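Local structure of transketolase (Campylobacter jejuni, 3L84) at residues A[139-144]-A[302-307]; A[154-159]-A[192-197]; A[376-379]-A[385-388]; A[563-568]-A[593-598]. The protein belongs to the transketolase family of thiamine diphosphate-dependent enzymes and forms a two-chain assembly from subunits with three sequence-family domains. All blocks are in the same frame, centred on the assembly; numbering follows the deposited sequence.

Contact 1 of 4, residues A[139-144]-A[302-307]; sequences SDLIDH and AKWKDK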
# COMPACT_ATOMS: atom_id res chain seq x y z
N SER A 139 21.78 29.24 5.43
CA SER A 139 22.32 28.91 4.11
C SER A 139 23.83 28.88 4.03
O SER A 139 24.38 28.27 3.11
CB SER A 139 21.76 29.85 3.04
OG SER A 139 22.10 31.17 3.32
N ASP A 140 24.52 29.48 5.01
CA ASP A 140 25.97 29.37 5.12
C ASP A 140 26.39 27.93 5.42
O ASP A 140 27.48 27.49 5.05
CB ASP A 140 26.54 30.27 6.23
CG ASP A 140 26.48 31.75 5.90
OD1 ASP A 140 26.44 32.11 4.71
OD2 ASP A 140 26.50 32.55 6.87
N LEU A 141 25.53 27.19 6.12
CA LEU A 141 25.87 25.84 6.57
C LEU A 141 25.19 24.73 5.77
O LEU A 141 25.67 23.59 5.74
CB LEU A 141 25.52 25.67 8.04
CG LEU A 141 26.35 26.49 9.03
CD1 LEU A 141 25.97 26.15 10.48
CD2 LEU A 141 27.86 26.32 8.77
N ILE A 142 24.04 25.00 5.16
CA ILE A 142 23.32 23.97 4.40
C ILE A 142 23.05 24.48 3.01
O ILE A 142 22.31 25.45 2.82
CB ILE A 142 22.02 23.54 5.07
CG1 ILE A 142 22.29 22.97 6.47
CG2 ILE A 142 21.28 22.51 4.19
CD1 ILE A 142 22.97 21.60 6.52
N ASP A 143 23.71 23.87 2.03
CA ASP A 143 23.63 24.35 0.63
C ASP A 143 23.80 23.27 -0.44
O ASP A 143 23.99 23.56 -1.61
CB ASP A 143 24.56 25.52 0.40
CG ASP A 143 25.99 25.13 0.43
OD1 ASP A 143 26.29 23.91 0.54
OD2 ASP A 143 26.86 26.05 0.35
N HIS A 144 23.64 22.03 -0.07
CA HIS A 144 24.04 20.91 -0.91
C HIS A 144 22.88 20.52 -1.85
O HIS A 144 21.76 21.04 -1.77
CB HIS A 144 24.42 19.73 -0.01
CG HIS A 144 23.28 19.20 0.79
ND1 HIS A 144 22.37 18.30 0.28
CD2 HIS A 144 22.86 19.49 2.04
CE1 HIS A 144 21.48 18.01 1.22
NE2 HIS A 144 21.75 18.73 2.30
N ALA A 302 36.55 20.21 5.47
CA ALA A 302 37.36 21.10 6.30
C ALA A 302 36.89 22.54 6.21
O ALA A 302 36.72 23.21 7.21
CB ALA A 302 38.82 21.00 5.91
N LYS A 303 36.61 22.98 4.98
CA LYS A 303 36.09 24.33 4.72
C LYS A 303 34.74 24.50 5.41
O LYS A 303 34.45 25.57 5.99
CB LYS A 303 35.96 24.60 3.19
CG LYS A 303 37.31 24.72 2.47
CD LYS A 303 37.11 24.90 0.96
CE LYS A 303 38.44 24.89 0.18
NZ LYS A 303 38.20 25.17 -1.28
N TRP A 304 33.92 23.46 5.35
CA TRP A 304 32.61 23.52 5.97
C TRP A 304 32.70 23.59 7.50
O TRP A 304 32.02 24.37 8.14
CB TRP A 304 31.76 22.32 5.53
CG TRP A 304 30.38 22.37 6.10
CD1 TRP A 304 29.35 23.06 5.60
CD2 TRP A 304 29.92 21.76 7.32
NE1 TRP A 304 28.25 22.91 6.39
CE2 TRP A 304 28.57 22.11 7.45
CE3 TRP A 304 30.51 20.94 8.29
CZ2 TRP A 304 27.78 21.67 8.53
CZ3 TRP A 304 29.71 20.47 9.36
CH2 TRP A 304 28.37 20.85 9.46
N LYS A 305 33.59 22.81 8.08
CA LYS A 305 33.80 22.85 9.51
C LYS A 305 34.26 24.24 9.96
O LYS A 305 33.88 24.73 11.05
CB LYS A 305 34.78 21.75 9.94
CG LYS A 305 34.17 20.36 9.86
CD LYS A 305 35.01 19.33 10.57
CE LYS A 305 36.29 19.05 9.93
NZ LYS A 305 36.90 17.93 10.76
N ASP A 306 35.03 24.93 9.14
CA ASP A 306 35.43 26.31 9.47
C ASP A 306 34.23 27.25 9.47
O ASP A 306 34.13 28.13 10.29
CB ASP A 306 36.51 26.80 8.47
CG ASP A 306 37.81 26.03 8.58
OD1 ASP A 306 38.09 25.46 9.67
OD2 ASP A 306 38.60 26.03 7.61
N LYS A 307 33.29 27.06 8.54
CA LYS A 307 32.05 27.85 8.57
C LYS A 307 31.24 27.55 9.80
O LYS A 307 30.67 28.47 10.40
CB LYS A 307 31.20 27.58 7.31
CG LYS A 307 31.87 28.10 6.01
CD LYS A 307 30.94 27.94 4.81
CE LYS A 307 30.26 29.23 4.44
NZ LYS A 307 29.25 29.09 3.31

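Contact 2 of 4, residues A[154-159]-A[192-197]; sequences DLQEGI and LAFNEN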
# COMPACT_ATOMS: atom_id res chain seq x y z
N ASP A 154 10.22 3.45 -11.66
CA ASP A 154 10.04 4.42 -10.61
C ASP A 154 8.97 5.43 -11.00
O ASP A 154 8.13 5.81 -10.17
CB ASP A 154 11.35 5.16 -10.29
CG ASP A 154 12.45 4.24 -9.81
OD1 ASP A 154 12.34 3.67 -8.70
OD2 ASP A 154 13.44 4.05 -10.59
N LEU A 155 9.00 5.91 -12.24
CA LEU A 155 8.10 6.97 -12.68
C LEU A 155 6.69 6.51 -12.97
O LEU A 155 5.77 7.32 -12.99
CB LEU A 155 8.72 7.75 -13.84
CG LEU A 155 10.01 8.49 -13.41
CD1 LEU A 155 10.43 9.43 -14.51
CD2 LEU A 155 9.92 9.26 -12.08
N GLN A 156 6.47 5.22 -13.12
CA GLN A 156 5.09 4.70 -13.25
C GLN A 156 4.41 4.55 -11.93
O GLN A 156 3.18 4.56 -11.85
CB GLN A 156 5.08 3.40 -14.06
CG GLN A 156 5.43 3.62 -15.50
CD GLN A 156 5.37 2.37 -16.34
OE1 GLN A 156 4.56 1.47 -16.07
NE2 GLN A 156 6.18 2.33 -17.41
N GLU A 157 5.18 4.36 -10.87
CA GLU A 157 4.62 4.16 -9.53
C GLU A 157 3.95 5.43 -9.03
O GLU A 157 4.51 6.53 -9.14
CB GLU A 157 5.72 3.72 -8.56
CG GLU A 157 6.08 2.28 -8.73
CD GLU A 157 5.05 1.32 -8.19
OE1 GLU A 157 3.95 1.68 -7.69
OE2 GLU A 157 5.37 0.07 -8.26
N GLY A 158 2.77 5.30 -8.46
CA GLY A 158 2.04 6.45 -7.90
C GLY A 158 2.85 7.30 -6.93
O GLY A 158 2.72 8.53 -6.90
N ILE A 159 3.70 6.65 -6.13
CA ILE A 159 4.46 7.38 -5.11
C ILE A 159 5.37 8.44 -5.75
O ILE A 159 5.65 9.48 -5.14
CB ILE A 159 5.24 6.43 -4.24
CG1 ILE A 159 5.69 7.09 -2.95
CG2 ILE A 159 6.39 5.76 -5.01
CD1 ILE A 159 6.49 6.17 -2.01
N LEU A 192 4.42 -0.39 -24.44
CA LEU A 192 3.36 -1.37 -24.16
C LEU A 192 2.47 -0.87 -23.03
O LEU A 192 1.29 -1.21 -22.98
CB LEU A 192 3.93 -2.73 -23.75
CG LEU A 192 4.61 -3.62 -24.79
CD1 LEU A 192 5.32 -4.75 -24.06
CD2 LEU A 192 3.61 -4.17 -25.78
N ALA A 193 3.03 -0.10 -22.11
CA ALA A 193 2.33 0.33 -20.91
C ALA A 193 2.47 1.77 -20.52
O ALA A 193 1.89 2.19 -19.51
CB ALA A 193 2.73 -0.55 -19.75
N PHE A 194 3.12 2.60 -21.34
CA PHE A 194 3.38 3.99 -20.93
C PHE A 194 3.67 4.85 -22.12
O PHE A 194 4.52 4.46 -22.95
CB PHE A 194 4.57 4.03 -19.96
CG PHE A 194 4.85 5.40 -19.36
CD1 PHE A 194 4.31 5.77 -18.16
CD2 PHE A 194 5.75 6.27 -19.99
CE1 PHE A 194 4.62 6.97 -17.58
CE2 PHE A 194 6.04 7.48 -19.41
CZ PHE A 194 5.51 7.82 -18.20
N ASN A 195 2.96 5.97 -22.26
CA ASN A 195 3.25 6.93 -23.34
C ASN A 195 2.98 8.38 -22.91
O ASN A 195 2.70 9.23 -23.76
CB ASN A 195 2.50 6.58 -24.63
CG ASN A 195 1.04 6.90 -24.57
OD1 ASN A 195 0.45 7.05 -23.51
ND2 ASN A 195 0.41 7.02 -25.75
N GLU A 196 3.13 8.69 -21.64
CA GLU A 196 2.99 10.06 -21.13
C GLU A 196 3.98 11.00 -21.79
O GLU A 196 5.09 10.59 -22.14
CB GLU A 196 3.25 10.15 -19.62
CG GLU A 196 2.31 9.35 -18.81
CD GLU A 196 2.51 9.49 -17.31
OE1 GLU A 196 3.47 10.13 -16.86
OE2 GLU A 196 1.66 8.91 -16.58
N ASN A 197 3.57 12.26 -21.90
CA ASN A 197 4.49 13.34 -22.20
C ASN A 197 5.16 13.70 -20.86
O ASN A 197 4.61 14.42 -20.03
CB ASN A 197 3.75 14.52 -22.82
CG ASN A 197 4.68 15.63 -23.23
OD1 ASN A 197 5.74 15.82 -22.62
ND2 ASN A 197 4.29 16.37 -24.25

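Contact 3 of 4, residues A[376-379]-A[385-388]; sequences MGDF and IHFG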
# COMPACT_ATOMS: atom_id res chain seq x y z
N MSE A 376 3.58 26.28 16.45
CA MSE A 376 4.92 25.95 16.00
C MSE A 376 5.12 26.13 14.49
O MSE A 376 6.20 25.86 13.96
CB MSE A 376 5.32 24.57 16.49
CG MSE A 376 5.04 24.42 17.99
SE MSE A 376 6.16 23.11 18.93
CE MSE A 376 7.80 24.09 18.70
N GLY A 377 4.09 26.63 13.81
CA GLY A 377 4.20 27.09 12.44
C GLY A 377 4.20 25.98 11.41
O GLY A 377 4.28 24.79 11.74
N ASP A 378 4.11 26.39 10.14
CA ASP A 378 4.10 25.48 8.99
C ASP A 378 5.47 25.39 8.33
O ASP A 378 6.21 26.38 8.25
CB ASP A 378 3.10 25.96 7.92
CG ASP A 378 1.63 25.75 8.32
OD1 ASP A 378 1.35 25.05 9.31
OD2 ASP A 378 0.77 26.34 7.63
N PHE A 379 5.79 24.21 7.83
CA PHE A 379 7.00 24.02 7.04
C PHE A 379 7.04 25.03 5.91
O PHE A 379 6.01 25.32 5.33
CB PHE A 379 6.97 22.58 6.48
CG PHE A 379 8.15 22.22 5.58
CD1 PHE A 379 8.18 22.62 4.26
CD2 PHE A 379 9.25 21.49 6.08
CE1 PHE A 379 9.27 22.32 3.44
CE2 PHE A 379 10.33 21.17 5.22
CZ PHE A 379 10.33 21.60 3.94
N ILE A 385 4.16 19.80 8.91
CA ILE A 385 4.18 19.47 7.51
C ILE A 385 2.81 19.05 7.02
O ILE A 385 2.19 18.21 7.64
CB ILE A 385 5.22 18.41 7.18
CG1 ILE A 385 6.60 18.85 7.70
CG2 ILE A 385 5.27 18.14 5.65
CD1 ILE A 385 7.68 17.77 7.62
N HIS A 386 2.36 19.64 5.94
CA HIS A 386 1.07 19.34 5.31
C HIS A 386 1.34 18.44 4.12
O HIS A 386 1.65 18.89 3.03
CB HIS A 386 0.37 20.64 4.95
CG HIS A 386 0.04 21.45 6.16
ND1 HIS A 386 0.76 22.56 6.58
CD2 HIS A 386 -0.88 21.21 7.12
CE1 HIS A 386 0.25 22.98 7.74
NE2 HIS A 386 -0.75 22.19 8.07
N PHE A 387 1.26 17.13 4.35
CA PHE A 387 1.62 16.17 3.30
C PHE A 387 0.61 16.06 2.18
O PHE A 387 0.91 15.51 1.11
CB PHE A 387 1.92 14.82 3.91
CG PHE A 387 3.22 14.77 4.65
CD1 PHE A 387 4.41 14.61 3.97
CD2 PHE A 387 3.25 14.84 6.03
CE1 PHE A 387 5.60 14.55 4.68
CE2 PHE A 387 4.43 14.79 6.72
CZ PHE A 387 5.61 14.66 6.03
N GLY A 388 -0.59 16.55 2.41
CA GLY A 388 -1.68 16.31 1.51
C GLY A 388 -2.16 14.87 1.59
O GLY A 388 -1.80 14.12 2.49
O HOH W 1 -0.65 23.12 11.22

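Contact 4 of 4, residues A[563-568]-A[593-598]; sequences ELFEKQ and YKFCHK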
# COMPACT_ATOMS: atom_id res chain seq x y z
N GLU A 563 5.06 -7.10 20.71
CA GLU A 563 6.46 -7.39 20.38
C GLU A 563 7.35 -7.36 21.62
O GLU A 563 8.26 -8.18 21.76
CB GLU A 563 6.98 -6.43 19.33
CG GLU A 563 6.23 -6.52 18.03
CD GLU A 563 5.09 -5.51 17.84
OE1 GLU A 563 4.53 -4.98 18.84
OE2 GLU A 563 4.82 -5.17 16.67
N LEU A 564 7.11 -6.41 22.52
CA LEU A 564 7.89 -6.38 23.75
C LEU A 564 7.54 -7.54 24.64
O LEU A 564 8.43 -8.09 25.29
CB LEU A 564 7.70 -5.06 24.52
CG LEU A 564 8.30 -3.83 23.90
CD1 LEU A 564 7.92 -2.59 24.72
CD2 LEU A 564 9.79 -3.97 23.75
N PHE A 565 6.29 -7.95 24.68
CA PHE A 565 5.90 -9.09 25.49
C PHE A 565 6.61 -10.37 25.04
O PHE A 565 7.01 -11.21 25.86
CB PHE A 565 4.36 -9.26 25.54
CG PHE A 565 3.87 -10.23 26.54
CD1 PHE A 565 4.46 -10.36 27.80
CD2 PHE A 565 2.74 -10.98 26.26
CE1 PHE A 565 3.97 -11.25 28.72
CE2 PHE A 565 2.23 -11.86 27.20
CZ PHE A 565 2.84 -12.01 28.43
N GLU A 566 6.77 -10.53 23.73
CA GLU A 566 7.47 -11.67 23.14
C GLU A 566 8.91 -11.78 23.64
O GLU A 566 9.49 -12.86 23.58
CB GLU A 566 7.47 -11.60 21.61
CG GLU A 566 6.14 -11.76 20.96
CD GLU A 566 6.23 -11.73 19.46
OE1 GLU A 566 6.33 -10.63 18.85
OE2 GLU A 566 6.21 -12.82 18.84
N LYS A 567 9.52 -10.66 24.07
CA LYS A 567 10.92 -10.65 24.52
C LYS A 567 11.07 -10.99 26.00
O LYS A 567 12.20 -11.12 26.48
CB LYS A 567 11.56 -9.28 24.31
CG LYS A 567 11.57 -8.82 22.90
CD LYS A 567 12.29 -7.47 22.69
CE LYS A 567 13.82 -7.57 22.91
NZ LYS A 567 14.53 -8.65 22.11
N GLN A 568 9.98 -11.12 26.75
CA GLN A 568 10.09 -11.31 28.20
C GLN A 568 10.48 -12.73 28.54
O GLN A 568 10.26 -13.64 27.73
CB GLN A 568 8.76 -10.94 28.88
CG GLN A 568 8.30 -9.52 28.61
CD GLN A 568 9.37 -8.51 28.82
OE1 GLN A 568 9.77 -7.78 27.87
NE2 GLN A 568 9.87 -8.44 30.04
N TYR A 593 -3.08 -16.04 19.83
CA TYR A 593 -2.96 -17.44 20.27
C TYR A 593 -1.56 -17.83 20.69
O TYR A 593 -1.40 -18.87 21.31
CB TYR A 593 -3.47 -18.37 19.16
CG TYR A 593 -4.98 -18.44 18.98
CD1 TYR A 593 -5.78 -19.11 19.92
CD2 TYR A 593 -5.60 -17.83 17.93
CE1 TYR A 593 -7.16 -19.20 19.76
CE2 TYR A 593 -6.99 -17.92 17.77
CZ TYR A 593 -7.75 -18.62 18.68
OH TYR A 593 -9.11 -18.69 18.51
N LYS A 594 -0.52 -17.03 20.41
CA LYS A 594 0.80 -17.27 20.98
C LYS A 594 0.72 -17.28 22.51
O LYS A 594 1.44 -18.05 23.16
CB LYS A 594 1.79 -16.24 20.46
CG LYS A 594 3.17 -16.45 20.96
CD LYS A 594 4.20 -15.60 20.24
CE LYS A 594 5.59 -15.85 20.82
NZ LYS A 594 6.68 -15.28 19.96
N PHE A 595 -0.14 -16.45 23.08
CA PHE A 595 -0.23 -16.27 24.53
C PHE A 595 -1.54 -16.71 25.13
O PHE A 595 -1.59 -16.91 26.34
CB PHE A 595 0.02 -14.80 24.90
CG PHE A 595 1.34 -14.30 24.46
CD1 PHE A 595 2.48 -14.82 25.04
CD2 PHE A 595 1.45 -13.30 23.52
CE1 PHE A 595 3.73 -14.38 24.64
CE2 PHE A 595 2.72 -12.85 23.13
CZ PHE A 595 3.83 -13.41 23.70
N CYS A 596 -2.57 -16.90 24.32
CA CYS A 596 -3.94 -17.11 24.79
C CYS A 596 -4.49 -18.45 24.36
O CYS A 596 -4.17 -18.96 23.27
CB CYS A 596 -4.86 -16.04 24.23
SG CYS A 596 -4.36 -14.35 24.67
N HIS A 597 -5.33 -19.06 25.19
CA HIS A 597 -6.05 -20.27 24.84
C HIS A 597 -7.21 -19.96 23.92
O HIS A 597 -7.53 -20.78 23.03
CB HIS A 597 -6.58 -20.98 26.07
CG HIS A 597 -5.51 -21.37 27.03
ND1 HIS A 597 -4.77 -22.52 26.92
CD2 HIS A 597 -5.06 -20.73 28.13
CE1 HIS A 597 -3.91 -22.58 27.92
NE2 HIS A 597 -4.06 -21.51 28.67
N LYS A 598 -7.85 -18.84 24.16
CA LYS A 598 -9.01 -18.42 23.39
C LYS A 598 -8.82 -16.96 22.99
O LYS A 598 -8.22 -16.21 23.73
CB LYS A 598 -10.31 -18.52 24.20
CG LYS A 598 -10.68 -19.93 24.67
CD LYS A 598 -12.00 -19.93 25.41
CE LYS A 598 -12.34 -21.31 25.83
NZ LYS A 598 -13.69 -21.28 26.52

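Contact 1 of 4, residues A[139-144]-A[302-307]
The indole nitrogen NE1 of Trp304 reaches the carbonyl O of Leu141 at 2.7 Å, a short and nearly straight hydrogen bond with an N-H...O angle of 163°. The oxygen lies close to the indole plane, and the donor in turn lies in the carbonyl plane on a lone pair, so N-H and lone pair are nearly aligned. Trp304 gets there by sending its ring out from helix 293-310 with CG anti to the backbone N (chi1 -177°).

One turn further along the same helix, Lys307 grips the preceding carbonyl. Its NZ donates to Asp140 O at 3.0 Å, again in the carbonyl plane on a lone pair, and the chain bends at chi3 (101°) on its way to that oxygen. The carboxylate of Asp140 adds only a looser attraction, since its OD1 stays 4.4 Å from Lys307 NZ, beyond a salt bridge. To one side of the two bonds, CD2 of Leu141 packs on Lys307, 3.7 Å from its C, and the two side chains run antiparallel alongside one another. Trp55 meets the Trp304 ring edge-to-face, and Leu141 also touches Ser311.

The contact thus illustrates how a loop without regular secondary structure can be held to a helix through its backbone. Two consecutive carbonyls of the turn between helix 118-137 and strand 146-151 accept from side chains spaced three residues apart, one neutral and buried, the other probably cationic and exposed. The carbonyl dipole and the nearby carboxylate would both be expected to favour the charged form of the lysine.

Contact 2 of 4, residues A[154-159]-A[192-197]
Gln156 lays its side chain against Phe194 without a hydrogen bond between them. CG of Gln156 comes within 3.6 Å of CD1 of Phe194, and NE2 of Gln156 stands 3.5 Å from CB of Phe194. Amide and ring planes are almost parallel, only 6° apart, although the side chains run obliquely to one another. With its chain extended beyond CG, Gln156 carries the amide past the root of the ring, while Phe194, its CG anti to the backbone N (chi1 -174°), places its ring alongside Gln156 CG.

The next shell holds the amide and lines the ring. OE1 of Gln156 accepts a hydrogen bond from the backbone N of Ile389 of the second subunit, so the polar end is engaged across the subunit interface while CG lies against Phe194. Close by, Ala193 O is bound by Arg390 of that subunit. On the Phe194 ring, the backbone N of Glu196 sits 3.8 Å above one face, offset toward the rim, and Arg201 packs against the ring as well.

This buried contact joins the end of helix 152-156, which follows strand 146-151 of the parallel sheet, to the loop that leads from strand 188-189 into helix 198-204, along the subunit interface.

Contact 3 of 4, residues A[376-379]-A[385-388]
Apolar packing joins Phe379 to Ile385, where CB of Phe379 lies 3.9 Å from CG1 of Ile385. The two side chains run side by side and point the same way, and CD2 of Phe379 lies 4.1 Å from CG1 of Ile385, approached obliquely. Phe379 is swung into this place with CG anti to its own nitrogen (chi1 178°). Helix 118-137 continues the apolar surface, its Met128 touching both residues, and His170 meets the Phe379 ring edge-to-face. Within 385-388, CG2 of Ile385 sits 3.5 Å above the centre of the Phe387 ring, so CG1 packs on Phe379 while CG2 lies over Phe387.

Polar contact belongs to Asp378 and His386. The carboxylate is modelled at the imidazole edge with the two planes 82° apart, but so close that the approach is doubtful. A water bridges the two loosely: it lies 3.3 Å from NE2 of His386 and donates a weak hydrogen bond to OD1 of Asp378 at 3.4 Å. Across the dimer interface, Leu192 of the second subunit packs on Asp378 and Glu187 of that subunit on His386.

The apolar pair packs the loop against strand 384-386, beside the backbone bonds of Met376 and Gly377 to Lys383 and Asn384, while one water lies between the acid and the imidazole. The nearby carboxylate would be expected to favour a protonated imidazole.

Contact 4 of 4, residues A[563-568]-A[593-598]
The rings of Phe565 and Phe595 meet obliquely, their centroids 4.4 Å apart and their planes inclined by 39°. CD2 of Phe565 stands over the centre of the Phe595 face, 3.6 Å from CE2 of that ring, the two side chains approaching from opposing ends. The other face of Phe595 is covered by CG of its neighbour Lys594, so the ring is held between an aliphatic chain and a second aromatic.

Glu566 approaches Phe595 from a different side: its CG lies at the ring edge, 3.9 Å from CZ of Phe595, and its carboxylate plane is nearly perpendicular to the ring, at 89°. The same glutamate forms a salt bridge with the lysine: NZ of Lys594 donates to OE2 of Glu566 at 2.7 Å, on the anti lone pair. Lys594 reaches it as a fully extended chain, crossing Glu566 at about a right angle.

Outside the pair, Phe562 packs edge-to-face on Phe595, and Tyr593 of the second subunit packs on Lys594. Helix 570-576 supplies Tyr572 and Leu576 to Phe565 and Gln573 to Phe595. The contact therefore joins helix 562-566, which follows strand 554-558, to the loop running from strand 580-584 into edge strand 598-600 of the C-terminal mixed sheet.

Along the chain, contact 2 is nested inside the long loop closed by contact 1, and contacts 3 and 4 follow in series. Contacts 1 and 2 share the thiamine diphosphate binding domain, although their centres lie about 38 Å apart; contact 3 belongs to the pyrimidine binding domain and contact 4 to the C-terminal one. Contacts 1 and 3 are the nearest pair by centres, about 27 Å, and contacts 1, 2 and 3 all border helix 118-137. The centres of contacts 4 and 1 lie about 51 Å apart, across the chain's centre. Contacts 2, 3 and 4 also touch the second subunit, so all three domains contribute to the dimer interface, whereas contact 1 is confined to its own chain.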